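PDB 4X7R: TarM from Staphylococcus aureus subsp. aureus 21178, which belongs to the GT-B clan of glycosyltransferases, with two Rossmann-like halves, and is modelled with UDP bound. Local coordinates for residues A[49-52]-A[53-56]; A[86-89]-A[90-94]. The protein carries 1 engineered substitution. One frame throughout, in Å; residues are numbered along the deposited sequence.

Contact 1 of 2, residues A[49-52]-A[53-56]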
loop_
_atom_site.group_PDB
_atom_site.type_symbol
_atom_site.label_atom_id
_atom_site.label_comp_id
_atom_site.label_asym_id
_atom_site.label_seq_id
_atom_site.Cartn_x
_atom_site.Cartn_y
_atom_site.Cartn_z
ATOM N N GLU A 49 -16.304 -1.137 4.154
ATOM C CA GLU A 49 -16.254 0.321 3.979
ATOM C C GLU A 49 -15.029 0.800 3.188
ATOM O O GLU A 49 -15.120 1.823 2.495
ATOM C CB GLU A 49 -16.357 1.057 5.328
ATOM C CG GLU A 49 -17.716 0.961 6.022
ATOM C CD GLU A 49 -18.974 0.939 5.161
ATOM O OE1 GLU A 49 -19.546 -0.164 4.999
ATOM O OE2 GLU A 49 -19.404 2.010 4.672
ATOM N N ILE A 50 -13.876 0.093 3.314
ATOM C CA ILE A 50 -12.631 0.441 2.602
ATOM C C ILE A 50 -12.859 0.201 1.096
ATOM O O ILE A 50 -12.597 1.092 0.281
ATOM C CB ILE A 50 -11.397 -0.352 3.138
ATOM C CG1 ILE A 50 -11.141 -0.181 4.679
ATOM C CG2 ILE A 50 -10.137 -0.111 2.290
ATOM C CD1 ILE A 50 -10.785 1.230 5.193
ATOM N N ILE A 51 -13.372 -0.994 0.748
ATOM C CA ILE A 51 -13.657 -1.394 -0.626
ATOM C C ILE A 51 -14.620 -0.427 -1.349
ATOM O O ILE A 51 -14.283 0.067 -2.444
ATOM C CB ILE A 51 -14.055 -2.893 -0.715
ATOM C CG1 ILE A 51 -12.932 -3.834 -0.164
ATOM C CG2 ILE A 51 -14.479 -3.287 -2.137
ATOM C CD1 ILE A 51 -11.418 -3.552 -0.721
ATOM N N LYS A 52 -15.768 -0.096 -0.700
ATOM C CA LYS A 52 -16.759 0.837 -1.229
ATOM C C LYS A 52 -16.112 2.182 -1.524
ATOM O O LYS A 52 -16.348 2.734 -2.597
ATOM C CB LYS A 52 -17.930 1.046 -0.242
ATOM C CG LYS A 52 -18.858 -0.141 -0.055
ATOM C CD LYS A 52 -20.019 0.246 0.861
ATOM C CE LYS A 52 -20.740 -0.928 1.484
ATOM N NZ LYS A 52 -21.517 -1.715 0.488
ATOM N N ALA A 53 -15.271 2.698 -0.586
ATOM C CA ALA A 53 -14.582 3.982 -0.739
ATOM C C ALA A 53 -13.613 3.971 -1.930
ATOM O O ALA A 53 -13.631 4.912 -2.716
ATOM C CB ALA A 53 -13.841 4.336 0.540
ATOM N N LEU A 54 -12.792 2.902 -2.072
ATOM C CA LEU A 54 -11.819 2.739 -3.166
ATOM C C LEU A 54 -12.516 2.656 -4.513
ATOM O O LEU A 54 -12.002 3.181 -5.502
ATOM C CB LEU A 54 -10.960 1.475 -2.960
ATOM C CG LEU A 54 -9.859 1.512 -1.909
ATOM C CD1 LEU A 54 -9.334 0.117 -1.630
ATOM C CD2 LEU A 54 -8.734 2.464 -2.319
ATOM N N LYS A 55 -13.691 2.000 -4.552
ATOM C CA LYS A 55 -14.482 1.882 -5.784
ATOM C C LYS A 55 -15.173 3.199 -6.142
ATOM O O LYS A 55 -15.148 3.584 -7.307
ATOM C CB LYS A 55 -15.464 0.711 -5.716
ATOM C CG LYS A 55 -14.747 -0.621 -5.727
ATOM C CD LYS A 55 -15.671 -1.807 -5.895
ATOM C CE LYS A 55 -14.808 -3.042 -5.853
ATOM N NZ LYS A 55 -15.510 -4.240 -6.357
ATOM N N LYS A 56 -15.730 3.909 -5.134
ATOM C CA LYS A 56 -16.401 5.204 -5.293
ATOM C C LYS A 56 -15.429 6.245 -5.846
ATOM O O LYS A 56 -15.794 7.004 -6.745
ATOM C CB LYS A 56 -17.011 5.663 -3.950
ATOM C CG LYS A 56 -17.720 7.009 -4.002
ATOM C CD LYS A 56 -18.834 7.129 -2.960
ATOM C CE LYS A 56 -20.190 7.526 -3.527
ATOM N NZ LYS A 56 -20.165 8.833 -4.240
#

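Contact 2 of 2, residues A[86-89]-A[90-94]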
loop_
_atom_site.group_PDB
_atom_site.type_symbol
_atom_site.label_atom_id
_atom_site.label_comp_id
_atom_site.label_asym_id
_atom_site.label_seq_id
_atom_site.Cartn_x
_atom_site.Cartn_y
_atom_site.Cartn_z
ATOM N N LYS A 86 -26.445 -13.117 21.861
ATOM C CA LYS A 86 -26.970 -12.338 22.990
ATOM C C LYS A 86 -26.218 -12.553 24.293
ATOM O O LYS A 86 -26.063 -11.600 25.053
ATOM C CB LYS A 86 -28.480 -12.599 23.197
ATOM C CG LYS A 86 -29.349 -12.361 21.951
ATOM C CD LYS A 86 -29.659 -10.890 21.738
ATOM C CE LYS A 86 -29.836 -10.550 20.289
ATOM N NZ LYS A 86 -29.809 -9.084 20.105
ATOM N N LEU A 87 -25.746 -13.787 24.546
ATOM C CA LEU A 87 -25.032 -14.154 25.767
ATOM C C LEU A 87 -23.692 -13.463 25.985
ATOM O O LEU A 87 -23.322 -13.222 27.136
ATOM C CB LEU A 87 -24.912 -15.677 25.934
ATOM C CG LEU A 87 -26.233 -16.448 26.075
ATOM C CD1 LEU A 87 -25.968 -17.936 26.213
ATOM C CD2 LEU A 87 -27.065 -15.936 27.262
ATOM N N LEU A 88 -22.959 -13.157 24.901
ATOM C CA LEU A 88 -21.692 -12.462 25.026
ATOM C C LEU A 88 -21.994 -11.040 25.496
ATOM O O LEU A 88 -21.337 -10.562 26.412
ATOM C CB LEU A 88 -20.921 -12.477 23.686
ATOM C CG LEU A 88 -19.644 -11.641 23.573
ATOM C CD1 LEU A 88 -18.625 -12.033 24.619
ATOM C CD2 LEU A 88 -19.026 -11.810 22.223
ATOM N N TYR A 89 -23.022 -10.395 24.910
ATOM C CA TYR A 89 -23.416 -9.031 25.275
ATOM C C TYR A 89 -23.972 -8.948 26.679
ATOM O O TYR A 89 -23.681 -7.978 27.384
ATOM C CB TYR A 89 -24.389 -8.440 24.251
ATOM C CG TYR A 89 -23.739 -8.220 22.905
ATOM C CD1 TYR A 89 -22.955 -7.094 22.664
ATOM C CD2 TYR A 89 -23.898 -9.145 21.870
ATOM C CE1 TYR A 89 -22.351 -6.889 21.428
ATOM C CE2 TYR A 89 -23.284 -8.957 20.632
ATOM C CZ TYR A 89 -22.523 -7.819 20.414
ATOM O OH TYR A 89 -21.930 -7.601 19.201
ATOM N N LYS A 90 -24.732 -9.990 27.099
ATOM C CA LYS A 90 -25.309 -10.099 28.436
ATOM C C LYS A 90 -24.186 -10.254 29.460
ATOM O O LYS A 90 -24.213 -9.565 30.475
ATOM C CB LYS A 90 -26.300 -11.275 28.515
ATOM C CG LYS A 90 -27.029 -11.380 29.868
ATOM C CD LYS A 90 -28.108 -12.466 29.874
ATOM C CE LYS A 90 -29.151 -12.263 30.959
ATOM N NZ LYS A 90 -28.624 -12.558 32.324
ATOM N N HIS A 91 -23.182 -11.121 29.168
ATOM C CA HIS A 91 -21.988 -11.378 29.984
ATOM C C HIS A 91 -21.242 -10.052 30.266
ATOM O O HIS A 91 -20.949 -9.750 31.423
ATOM C CB HIS A 91 -21.067 -12.398 29.266
ATOM C CG HIS A 91 -19.689 -12.562 29.849
ATOM N ND1 HIS A 91 -18.556 -11.965 29.259
ATOM C CD2 HIS A 91 -19.290 -13.273 30.933
ATOM C CE1 HIS A 91 -17.530 -12.319 30.021
ATOM N NE2 HIS A 91 -17.924 -13.106 31.040
ATOM N N ILE A 92 -20.950 -9.268 29.192
ATOM C CA ILE A 92 -20.254 -7.973 29.283
ATOM C C ILE A 92 -21.049 -6.979 30.173
ATOM O O ILE A 92 -20.459 -6.340 31.047
ATOM C CB ILE A 92 -19.889 -7.415 27.874
ATOM C CG1 ILE A 92 -18.914 -8.376 27.139
ATOM C CG2 ILE A 92 -19.309 -5.981 27.959
ATOM C CD1 ILE A 92 -18.673 -8.054 25.674
ATOM N N SER A 93 -22.379 -6.886 29.956
ATOM C CA SER A 93 -23.290 -6.035 30.731
ATOM C C SER A 93 -23.300 -6.427 32.206
ATOM O O SER A 93 -23.334 -5.541 33.057
ATOM C CB SER A 93 -24.717 -6.133 30.194
ATOM O OG SER A 93 -24.773 -5.862 28.805
ATOM N N GLU A 94 -23.284 -7.745 32.508
ATOM C CA GLU A 94 -23.310 -8.259 33.886
ATOM C C GLU A 94 -22.068 -7.892 34.674
ATOM O O GLU A 94 -22.170 -7.631 35.866
ATOM C CB GLU A 94 -23.537 -9.782 33.938
ATOM C CG GLU A 94 -24.960 -10.253 33.639
ATOM C CD GLU A 94 -26.114 -9.609 34.391
ATOM O OE1 GLU A 94 -25.975 -9.349 35.610
ATOM O OE2 GLU A 94 -27.174 -9.391 33.759
#

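Contact 1 of 2, residues A[49-52]-A[53-56]
Ile-50 and Leu-54 run alongside each other from successive turns on one face of helix 47-56, with Ile-50 CG2 4.0 Å from Leu-54 CD1. One residue on, Ile-51 and Lys-55 repeat the i to i+4 pairing: the methyl Ile-51 CG2 rests against the aliphatic chain of Lys-55, 3.7 Å from its CE. That lysine can lie alongside the isoleucine because its chain is extended beyond CG, every later torsion being near 180° (chi3 -179°), and its charged end is carried beyond Ile-51 to the carbonyl oxygens of Arg-62 and Thr-64, both hydrogen-bonded to NZ. Leu-54, the buried residue here, has its CG 3.5 Å from Ile-50 O, so it also packs on its own helix backbone.

Four i to i+4 backbone bonds wind through this stretch of helix. The longest, Ala-53 N to Glu-49 O at 3.2 Å, has its donor 38° out of the carbonyl plane, whereas Lys-55 N reaches Ile-51 O at 2.9 Å.

The other side of the helix is looser. Glu-49, Lys-52 and Lys-56 are exposed, and Lys-52 has a weak, long ion pair with Asp-48. Lys-56 turns off with CG anti to its backbone N (chi1 179°), its chain leading away from the preceding turn.

Helix 47-56 is the crossover of the beta-alpha-beta unit between parallel strands 36-40 and 66-68; Ile-50, Ile-51 and Ala-53 touch the loop residues Asp-12, Leu-11 and Val-13, while Leu-54 meets Met-60 beyond the helix end.

Contact 2 of 2, residues A[86-89]-A[90-94]
Lys-90 N donates to Lys-86 O at 2.9 Å, the first of four successive i to i+4 backbone bonds that join 86-89 to 90-94 as one unbroken helix. The donors are not all placed alike: Lys-90 N lies in the plane of the Lys-86 carbonyl, but His-91 N stands 36° above that of Leu-87. Ile-92 N meets Leu-88 O at 3.1 Å along a nearly straight N-H line (165°).

The fourth acceptor, Tyr-89 O, is gripped twice. Ser-93 N bonds to it at 3.1 Å and Ser-93 OG donates to it at 2.8 Å, the two arriving from opposite faces of the carbonyl plane. The serine can do this because its OG sits beside its own backbone N (chi1 -54°), folded back toward the preceding turn. This occupies the serine hydroxyl within the helix itself.

Leu-88 and Ile-92 project together from the apolar face, and their CD1 methyls come to 4.1 Å. Ile-92, the buried member, also brings CG1 to 3.3 Å from Leu-88 O. Toward solvent the contacts are thinner: Leu-87 CD2 only approaches Lys-90 CD at 4.5 Å, and the Lys-90 ammonium forms a long salt bridge with Glu-94.

Leu-88 and Ile-92 rest on Phe-144, Ile-92 and Tyr-89 on Phe-146, and the Tyr-89 hydroxyl is hydrogen-bonded to Val-151 N. The i to i+4 apolar ridge, with charged residues on the outer side, is characteristic of an amphipathic helix laid on a beta-sheet, here antiparallel strands 139-147 and 150-157.

Overall arrangement
Contact 1 closes before contact 2 opens, with strand 66-68 and helix 69-78 between them in the chain. Their centres are 33 Å apart and their nearest atoms about 16 Å, so they do not touch. The centre of contact 1 is about 15 Å from the centre of the chain, on the helix that crosses between strands 36-40 and 66-68 of the N-terminal parallel sheet, the Leu-54 side chain about 9 Å from the bound UDP. The centre of contact 2 is about 38 Å from the chain centre, on the ten-stranded antiparallel sheet whose strands come, along the chain, between strands 66-68 and 221-225 of that parallel sheet. The two helices therefore serve different sheets: one a crossover near the ligands, the other covering a peripheral sheet.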